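Local coordinates for laccase (Botrytis aclada, PDB 3SQR), which couples the oxidation of phenolic substrates to the reduction of dioxygen to water at copper centres, and probably serves in lignin degradation, at residues A[40-43]-A[44-47]. Residues are numbered along the deposited sequence; the frame is centred on the assembly and turned at random.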
loop_
_atom_site.group_PDB
_atom_site.type_symbol
_atom_site.label_atom_id
_atom_site.label_comp_id
_atom_site.label_asym_id
_atom_site.label_seq_id
_atom_site.Cartn_x
_atom_site.Cartn_y
_atom_site.Cartn_z
ATOM N N ALA A 40 -4.487 -27.913 13.407
ATOM C CA ALA A 40 -4.484 -27.567 12.000
ATOM C C ALA A 40 -5.474 -26.434 11.716
ATOM O O ALA A 40 -6.561 -26.339 12.292
ATOM C CB ALA A 40 -4.824 -28.811 11.141
ATOM N N ASN A 41 -5.071 -25.554 10.801
ATOM C CA ASN A 41 -5.940 -24.512 10.280
ATOM C C ASN A 41 -7.074 -25.203 9.546
ATOM O O ASN A 41 -6.828 -26.111 8.740
ATOM C CB ASN A 41 -5.154 -23.599 9.300
ATOM C CG ASN A 41 -5.925 -22.362 8.903
ATOM O OD1 ASN A 41 -6.536 -22.300 7.817
ATOM N ND2 ASN A 41 -5.903 -21.352 9.776
ATOM N N SER A 42 -8.291 -24.790 9.835
ATOM C CA SER A 42 -9.461 -25.246 9.077
ATOM C C SER A 42 -10.503 -24.160 9.102
ATOM O O SER A 42 -10.394 -23.171 9.837
ATOM C CB SER A 42 -10.076 -26.522 9.703
ATOM O OG SER A 42 -10.912 -26.151 10.811
ATOM N N ALA A 43 -11.579 -24.391 8.331
ATOM C CA ALA A 43 -12.733 -23.499 8.283
ATOM C C ALA A 43 -13.346 -23.185 9.629
ATOM O O ALA A 43 -13.960 -22.114 9.797
ATOM C CB ALA A 43 -13.799 -24.021 7.285
ATOM N N THR A 44 -13.195 -24.131 10.571
ATOM C CA THR A 44 -13.722 -24.007 11.937
ATOM C C THR A 44 -12.611 -23.915 12.982
ATOM O O THR A 44 -12.845 -24.120 14.172
ATOM C CB THR A 44 -14.683 -25.210 12.295
ATOM O OG1 THR A 44 -14.039 -26.457 12.029
ATOM C CG2 THR A 44 -15.961 -25.112 11.495
ATOM N N SER A 45 -11.394 -23.554 12.543
ATOM C CA SER A 45 -10.280 -23.347 13.459
ATOM C C SER A 45 -9.223 -22.471 12.753
ATOM O O SER A 45 -8.064 -22.841 12.617
ATOM C CB SER A 45 -9.695 -24.676 13.923
ATOM O OG SER A 45 -9.317 -25.528 12.850
ATOM N N ARG A 46 -9.678 -21.312 12.300
ATOM C CA ARG A 46 -8.818 -20.391 11.549
ATOM C C ARG A 46 -7.727 -19.842 12.440
ATOM O O ARG A 46 -6.677 -19.386 11.942
ATOM C CB ARG A 46 -9.627 -19.287 10.863
ATOM C CG ARG A 46 -10.421 -19.819 9.686
ATOM C CD ARG A 46 -9.567 -20.494 8.630
ATOM N NE ARG A 46 -10.411 -20.829 7.496
ATOM C CZ ARG A 46 -10.093 -21.697 6.533
ATOM N NH1 ARG A 46 -8.946 -22.337 6.521
ATOM N NH2 ARG A 46 -10.950 -21.950 5.571
ATOM N N SER A 47 -7.927 -19.907 13.754
ATOM C CA SER A 47 -6.914 -19.391 14.706
ATOM C C SER A 47 -5.642 -20.257 14.705
ATOM O O SER A 47 -4.568 -19.818 15.135
ATOM C CB SER A 47 -7.492 -19.351 16.129
ATOM O OG SER A 47 -7.716 -20.700 16.520
#
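The hydroxyl of Ser45 is held from two directions: its OG donates to Ala40 O at 2.9 Å and accepts from Ser42 OG at 2.7 Å. It links the incoming and returning arms of a type I beta turn, Ser42 to Ser45, in the loop bounded by the Cys39–Cys48 disulfide. The turn is closed by the bond from Ser45 N to Ser42 O (2.9 Å), fairly straight at 162°, although the donor lies well above the carbonyl plane. Ser42 also uses its side chain: with OG between the backbone N and the carbonyl carbon (chi1 81°), it accepts from Thr44 N at 3.1 Å while donating to Ser45. Such a hydroxyl taking the amide two residues ahead is the bond of an ST turn, here laid over the start of the beta turn. A return bond from Ser42 N to Ser45 O is weak.

Arg46 folds back over the Ser42–Ala43 peptide, its chain bent at chi2, which brings CD within 3.1 Å of Ser42 O and sets one face of the guanidinium against that peptide, Ala43 N standing 3.6 Å over its centre. Tyr193 adds a cation-pi contact and accepts from NH2 through its carbonyl, and Asp192 OD1 accepts from Arg46 N, so this N-terminal loop is fastened to residues 192-193. Asn41 ND2 donates to Cys48 O, which helps fix the amide's rotation. At the other end of that amide, OD1 receives Arg46 NH1 at 2.7 Å; OD1 lies nearly in the guanidinium plane, while NH1 is tilted 31° from the Asn41 carbonyl plane.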